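Local coordinates for phycocyanobilin lyase subunit alpha (Nostoc sp. PCC 7120, PDB 5N3U), which pairs with the beta subunit CpcF to form a lyase and is probably required for attaching the bilin chromophore to the CpcA gene product, at residues Val145-Tyr148 and Glu149-Glu153; Leu26-Asp30 and Leu31-Tyr35; Ile158-Thr161 and Asp162-Pro165. All blocks are in the same frame, centred on the assembly; numbering follows the deposited sequence. Where two conformers were deposited one is given.

All three contacts are local ones, each at a point where the chain enters a helix of the alpha-helical, HEAT-repeat-containing subunit. Contacts 1 and 3 are close neighbours: their centres lie 14 Å apart, their nearest atoms about 5 Å, and they mark the starts of the consecutive helices 148-157 and 164-167 within one HEAT-repeat range. Contact 2, at the start of helix 31-43, is remote from both, with its centre 29 Å from that of contact 1 and 39 Å from that of contact 3, which lies on the opposite side of the chain's centre. Among the three, contact 2 is the one that meets the beta subunit; contact 1 is buried inside the alpha subunit.

Contact 1: Val145-Tyr148 and Glu149-Glu153; sequences VQPY and EAVLE
The first turn of helix 148-157 begins at Pro147, the N-cap residue, whose carbonyl is met by both the backbone and the side chain of Val151. Val151 N donates to Pro147 O at 3.0 Å with an N-H...O angle of 157°, nearly in line with the C=O. Pro147 O also lies 3.2 Å from Val151 CG2. With CG1 anti to the backbone N (chi1 164°), CG2 is placed beside that nitrogen, from where it also reaches Pro147 CG at 4.1 Å, the two side chains crossing at a slant. Pro147 is in addition the centre of an inverse gamma turn, closed by a weak bond from Tyr148 N to Gln146 O, so a tight turn leads directly into this helix of the HEAT-repeat region. One residue on, Leu152 N binds Tyr148 O at 2.9 Å, the donor tilted 21° from the carbonyl plane. Leu152 CG comes within 3.2 Å of Tyr148 O, giving it an apolar flank. Pro147 and Ala150 pack on helix 102-115, whereas Leu152 faces helix 176-190, where Glu149 forms a salt bridge with Arg177. The ring of Tyr148 meets that of Phe170 and has Gln146 CB over one face, toward the rim.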
loop_
_atom_site.group_PDB
_atom_site.type_symbol
_atom_site.label_atom_id
_atom_site.label_comp_id
_atom_site.label_asym_id
_atom_site.label_seq_id
_atom_site.Cartn_x
_atom_site.Cartn_y
_atom_site.Cartn_z
ATOM N N VAL A 145 25.407 2.239 21.289
ATOM C CA VAL A 145 26.710 1.899 20.814
ATOM C C VAL A 145 26.786 0.595 20.024
ATOM O O VAL A 145 27.654 0.459 19.131
ATOM C CB VAL A 145 27.829 1.926 21.890
ATOM C CG1 VAL A 145 28.125 3.358 22.309
ATOM C CG2 VAL A 145 27.519 0.996 23.048
ATOM N N GLN A 146 25.850 -0.328 20.334
ATOM C CA GLN A 146 25.714 -1.569 19.578
ATOM C C GLN A 146 24.252 -1.828 19.375
ATOM O O GLN A 146 23.417 -1.248 20.038
ATOM C CB GLN A 146 26.384 -2.759 20.310
ATOM C CG GLN A 146 27.893 -2.686 20.546
ATOM C CD GLN A 146 28.623 -2.749 19.253
ATOM O OE1 GLN A 146 28.042 -3.006 18.205
ATOM N NE2 GLN A 146 29.888 -2.593 19.307
ATOM N N PRO A 147 23.896 -2.641 18.359
ATOM C CA PRO A 147 22.498 -2.937 18.100
ATOM C C PRO A 147 22.037 -3.987 19.097
ATOM O O PRO A 147 21.887 -5.185 18.780
ATOM C CB PRO A 147 22.504 -3.476 16.654
ATOM C CG PRO A 147 23.839 -4.109 16.515
ATOM C CD PRO A 147 24.765 -3.219 17.320
ATOM N N TYR A 148 21.852 -3.560 20.338
ATOM C CA TYR A 148 21.554 -4.546 21.402
ATOM C C TYR A 148 20.273 -5.289 21.164
ATOM O O TYR A 148 20.203 -6.516 21.428
ATOM C CB TYR A 148 21.536 -3.823 22.782
ATOM C CG TYR A 148 22.934 -3.346 23.212
ATOM C CD1 TYR A 148 23.908 -4.256 23.596
ATOM C CD2 TYR A 148 23.264 -2.014 23.177
ATOM C CE1 TYR A 148 25.122 -3.853 24.024
ATOM C CE2 TYR A 148 24.516 -1.587 23.523
ATOM C CZ TYR A 148 25.439 -2.476 23.942
ATOM O OH TYR A 148 26.696 -2.097 24.302
ATOM N N GLU A 149 19.244 -4.600 20.705
ATOM C CA GLU A 149 18.007 -5.245 20.437
ATOM C C GLU A 149 18.166 -6.474 19.550
ATOM O O GLU A 149 17.724 -7.574 19.886
ATOM C CB GLU A 149 17.010 -4.237 19.852
ATOM C CG GLU A 149 15.632 -4.800 19.453
ATOM C CD GLU A 149 14.613 -3.702 19.016
ATOM O OE1 GLU A 149 14.989 -2.519 18.899
ATOM O OE2 GLU A 149 13.388 -3.984 18.903
ATOM N N ALA A 150 18.774 -6.277 18.373
ATOM C CA ALA A 150 18.983 -7.368 17.406
ATOM C C ALA A 150 19.919 -8.376 17.913
ATOM O O ALA A 150 19.713 -9.565 17.693
ATOM C CB ALA A 150 19.531 -6.749 16.126
ATOM N N VAL A 151 20.940 -8.000 18.645
ATOM C CA VAL A 151 21.908 -8.969 19.144
ATOM C C VAL A 151 21.263 -9.923 20.174
ATOM O O VAL A 151 21.480 -11.156 20.175
ATOM C CB VAL A 151 23.137 -8.283 19.792
ATOM C CG1 VAL A 151 23.952 -9.226 20.658
ATOM C CG2 VAL A 151 24.017 -7.615 18.699
ATOM N N LEU A 152 20.509 -9.333 21.068
ATOM C CA LEU A 152 19.836 -10.144 22.103
ATOM C C LEU A 152 18.805 -11.075 21.419
ATOM O O LEU A 152 18.728 -12.230 21.735
ATOM C CB LEU A 152 19.100 -9.221 23.067
ATOM C CG LEU A 152 20.053 -8.447 24.018
ATOM C CD1 LEU A 152 19.358 -7.270 24.616
ATOM C CD2 LEU A 152 20.776 -9.351 25.009
ATOM N N GLU A 153 18.007 -10.545 20.542
ATOM C CA GLU A 153 17.032 -11.363 19.831
ATOM C C GLU A 153 17.774 -12.477 19.122
ATOM O O GLU A 153 17.351 -13.648 19.170
ATOM C CB GLU A 153 16.304 -10.537 18.803
ATOM C CG GLU A 153 15.263 -9.674 19.437
ATOM C CD GLU A 153 14.417 -8.937 18.431
ATOM O OE1 GLU A 153 14.773 -8.887 17.218
ATOM O OE2 GLU A 153 13.384 -8.383 18.866
#

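Contact 2: Leu26-Asp30 and Leu31-Tyr35; sequences LQSSD and LSLRY
Arg34 reaches back to the carbonyl of Ser28 through polar bonds. Its NE donates to Ser28 O at 2.7 Å, in the carbonyl plane though 19° out of the guanidinium plane, and NH2 adds a weak bond to the same oxygen. The chain is extended from CG to NE, which carries the guanidinium across the loop; Leu26 O lies over one face and Leu31 CD2 over the opposite one, toward its rim. NH1 makes a long, weak ion pair with Asp61. Capping bonds form the second group. Asp30 is the N-cap of helix 31-43, whose sequence lies largely in a PBS lyase HEAT-like repeat range: with CG anti to the backbone N (chi1 -176°), OD1 accepts weak bonds from Ser32 N at 2.9 Å and Leu33 N at 3.4 Å. Asp30 O takes Arg34 N at 3.1 Å. Before the cap, Ser28 OG accepts from Asp30 N at 2.9 Å in an ST turn. Van der Waals contacts set Leu33 against polar side chains: CD2 rests 3.7 Å from Ser28 OG, and CB 3.7 Å from Asp30 CG, the latter pair crossing at about a right angle. Phe144 of the beta subunit packs on Asp30, Ser32 and Leu33.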
loop_
_atom_site.group_PDB
_atom_site.type_symbol
_atom_site.label_atom_id
_atom_site.label_comp_id
_atom_site.label_asym_id
_atom_site.label_seq_id
_atom_site.Cartn_x
_atom_site.Cartn_y
_atom_site.Cartn_z
ATOM N N LEU A 26 23.770 -5.569 -9.409
ATOM C CA LEU A 26 24.720 -5.453 -8.239
ATOM C C LEU A 26 26.125 -4.963 -8.575
ATOM O O LEU A 26 26.795 -4.391 -7.707
ATOM C CB LEU A 26 24.799 -6.749 -7.433
ATOM C CG LEU A 26 23.493 -7.018 -6.662
ATOM C CD1 LEU A 26 23.502 -8.392 -6.043
ATOM C CD2 LEU A 26 23.386 -6.006 -5.528
ATOM N N GLN A 27 26.507 -5.097 -9.848
ATOM C CA GLN A 27 27.838 -4.683 -10.333
ATOM C C GLN A 27 27.757 -3.524 -11.316
ATOM O O GLN A 27 28.702 -3.250 -12.035
ATOM C CB GLN A 27 28.576 -5.849 -11.022
ATOM C CG GLN A 27 29.267 -6.847 -10.108
ATOM C CD GLN A 27 30.196 -6.233 -9.076
ATOM O OE1 GLN A 27 31.012 -5.359 -9.374
ATOM N NE2 GLN A 27 30.093 -6.707 -7.860
ATOM N N SER A 28 26.648 -2.801 -11.327
ATOM C CA SER A 28 26.516 -1.595 -12.149
ATOM C C SER A 28 27.436 -0.471 -11.640
ATOM O O SER A 28 27.768 -0.379 -10.463
ATOM C CB SER A 28 25.053 -1.135 -12.077
ATOM O OG SER A 28 24.807 0.227 -12.506
ATOM N N SER A 29 27.795 0.442 -12.525
ATOM C CA SER A 29 28.547 1.649 -12.154
ATOM C C SER A 29 27.634 2.650 -11.451
ATOM O O SER A 29 28.123 3.581 -10.831
ATOM C CB SER A 29 29.163 2.314 -13.413
ATOM O OG SER A 29 28.218 2.291 -14.488
ATOM N N ASP A 30 26.315 2.464 -11.574
ATOM C CA ASP A 30 25.331 3.276 -10.872
ATOM C C ASP A 30 25.144 2.674 -9.463
ATOM O O ASP A 30 24.495 1.643 -9.286
ATOM C CB ASP A 30 23.991 3.297 -11.652
ATOM C CG ASP A 30 22.928 4.229 -11.019
ATOM O OD1 ASP A 30 23.031 4.657 -9.812
ATOM O OD2 ASP A 30 21.935 4.534 -11.739
ATOM N N LEU A 31 25.650 3.370 -8.494
ATOM C CA LEU A 31 25.564 2.876 -7.126
ATOM C C LEU A 31 24.124 2.813 -6.609
ATOM O O LEU A 31 23.776 1.892 -5.840
ATOM C CB LEU A 31 26.429 3.721 -6.269
ATOM C CG LEU A 31 27.903 3.853 -6.687
ATOM C CD1 LEU A 31 28.553 4.802 -5.731
ATOM C CD2 LEU A 31 28.611 2.522 -6.693
ATOM N N SER A 32 23.279 3.750 -7.032
ATOM C CA SER A 32 21.878 3.730 -6.617
ATOM C C SER A 32 21.162 2.493 -7.094
ATOM O O SER A 32 20.301 1.955 -6.428
ATOM C CB SER A 32 21.163 4.975 -7.088
ATOM O OG SER A 32 21.578 6.030 -6.265
ATOM N N LEU A 33 21.504 2.070 -8.292
ATOM C CA LEU A 33 20.951 0.919 -8.899
ATOM C C LEU A 33 21.426 -0.345 -8.187
ATOM O O LEU A 33 20.619 -1.266 -7.972
ATOM C CB LEU A 33 21.307 0.908 -10.388
ATOM C CG LEU A 33 20.668 -0.201 -11.228
ATOM C CD1 LEU A 33 19.153 -0.153 -11.226
ATOM C CD2 LEU A 33 21.161 -0.164 -12.692
ATOM N N ARG A 34 22.702 -0.404 -7.809
ATOM C CA ARG A 34 23.137 -1.529 -6.965
ATOM C C ARG A 34 22.295 -1.577 -5.650
ATOM O O ARG A 34 21.892 -2.643 -5.199
ATOM C CB ARG A 34 24.580 -1.317 -6.492
ATOM C CG ARG A 34 25.582 -1.236 -7.599
ATOM C CD ARG A 34 26.949 -1.117 -6.945
ATOM N NE ARG A 34 27.969 -1.296 -7.965
ATOM C CZ ARG A 34 29.263 -1.510 -7.726
ATOM N NH1 ARG A 34 29.744 -1.603 -6.477
ATOM N NH2 ARG A 34 30.079 -1.652 -8.775
ATOM N N TYR A 35 22.148 -0.420 -5.014
ATOM C CA TYR A 35 21.416 -0.319 -3.728
ATOM C C TYR A 35 19.995 -0.826 -3.905
ATOM O O TYR A 35 19.508 -1.581 -3.121
ATOM C CB TYR A 35 21.484 1.131 -3.248
ATOM C CG TYR A 35 20.847 1.449 -1.945
ATOM C CD1 TYR A 35 21.559 1.302 -0.760
ATOM C CD2 TYR A 35 19.520 1.914 -1.858
ATOM C CE1 TYR A 35 20.986 1.594 0.466
ATOM C CE2 TYR A 35 18.942 2.260 -0.607
ATOM C CZ TYR A 35 19.679 2.103 0.520
ATOM O OH TYR A 35 19.174 2.351 1.770
#

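Contact 3: Ile158-Thr161 and Asp162-Pro165; sequences IGAT and DAIP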
loop_
_atom_site.group_PDB
_atom_site.type_symbol
_atom_site.label_atom_id
_atom_site.label_comp_id
_atom_site.label_asym_id
_atom_site.label_seq_id
_atom_site.Cartn_x
_atom_site.Cartn_y
_atom_site.Cartn_z
ATOM N N ILE A 158 19.103 -18.315 18.217
ATOM C CA ILE A 158 20.061 -19.357 17.932
ATOM C C ILE A 158 20.302 -20.307 19.072
ATOM O O ILE A 158 21.156 -21.201 18.953
ATOM C CB ILE A 158 21.376 -18.815 17.377
ATOM C CG1 ILE A 158 22.195 -18.164 18.498
ATOM C CG2 ILE A 158 21.081 -17.882 16.208
ATOM C CD1 ILE A 158 23.424 -17.448 18.083
ATOM N N GLY A 159 19.606 -20.142 20.188
ATOM C CA GLY A 159 19.741 -21.079 21.278
ATOM C C GLY A 159 21.064 -20.990 22.041
ATOM O O GLY A 159 21.514 -21.982 22.589
ATOM N N ALA A 160 21.662 -19.792 22.168
ATOM C CA ALA A 160 22.925 -19.646 22.850
ATOM C C ALA A 160 22.752 -19.556 24.351
ATOM O O ALA A 160 22.843 -18.436 24.952
ATOM C CB ALA A 160 23.615 -18.386 22.357
ATOM N N THR A 161 22.525 -20.696 24.986
ATOM C CA THR A 161 22.303 -20.716 26.426
ATOM C C THR A 161 23.463 -20.254 27.304
ATOM O O THR A 161 23.251 -19.720 28.392
ATOM C CB THR A 161 21.860 -22.120 26.886
ATOM O OG1 THR A 161 22.780 -23.075 26.349
ATOM C CG2 THR A 161 20.450 -22.358 26.422
ATOM N N ASP A 162 24.677 -20.396 26.821
ATOM C CA ASP A 162 25.826 -19.853 27.544
ATOM C C ASP A 162 25.759 -18.366 27.738
ATOM O O ASP A 162 26.365 -17.879 28.621
ATOM C CB ASP A 162 27.105 -20.043 26.781
ATOM C CG ASP A 162 27.558 -21.467 26.747
ATOM O OD1 ASP A 162 27.181 -22.259 27.641
ATOM O OD2 ASP A 162 28.318 -21.772 25.796
ATOM N N ALA A 163 24.968 -17.658 26.954
ATOM C CA ALA A 163 24.910 -16.215 27.054
ATOM C C ALA A 163 23.944 -15.717 28.071
ATOM O O ALA A 163 23.862 -14.500 28.287
ATOM C CB ALA A 163 24.571 -15.617 25.663
ATOM N N ILE A 164 23.134 -16.595 28.655
ATOM C CA ILE A 164 22.134 -16.170 29.638
ATOM C C ILE A 164 22.611 -15.162 30.649
ATOM O O ILE A 164 21.968 -14.170 30.826
ATOM C CB ILE A 164 21.486 -17.385 30.362
ATOM C CG1 ILE A 164 20.533 -18.075 29.388
ATOM C CG2 ILE A 164 20.740 -16.952 31.638
ATOM C CD1 ILE A 164 20.130 -19.513 29.775
ATOM N N PRO A 165 23.734 -15.397 31.344
ATOM C CA PRO A 165 24.153 -14.445 32.395
ATOM C C PRO A 165 24.559 -13.080 31.805
ATOM O O PRO A 165 24.511 -12.083 32.494
ATOM C CB PRO A 165 25.409 -15.067 32.969
ATOM C CG PRO A 165 25.533 -16.410 32.424
ATOM C CD PRO A 165 24.619 -16.562 31.245
#
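Thr161 and Asp162, adjacent in the chain, bury the most surface in this turn, with Ala160 next. The main chain of Thr161 makes the principal link: its carbonyl O receives Ile164 N at 3.1 Å, a nearly straight hydrogen bond (N-H...O angle 167°) whose donor nevertheless stands well above the carbonyl plane, 59° out of it. The side chain of Ile164 lies along the same oxygen, CG1 lying 3.3 Å and CD1 3.4 Å from Thr161 O. That approach follows from a chi1 of -74°, which sets CG1 beside the backbone N of Ile164 and turns it back toward the preceding turn. The burial of Asp162 largely reflects its place next to Thr161 in the chain. Ala160 holds the other end of the turn: its O accepts from Ala163 N at 3.0 Å, again from above the carbonyl plane, and Ala163 CB sits 3.4 Å from Ala160 O and 4.4 Å from Ala160 CB. Both bonds span three residues, the spacing of a 3-10 turn, and this short 3-10 segment passes into the helix that Pro165 continues. Upstream, Ala160 is the centre of an inverse gamma turn with a weak bond from Thr161 N to Gly159 O, and Gly159, with positive phi, ends helix 148-157 in a Schellman motif. The connection to helix 164-167 runs between two helices: Ile158, Ala160 and Ala163 lie against helix 121-126, and Thr161 and Ile164 lie against helix 176-190, where Leu189 touches both.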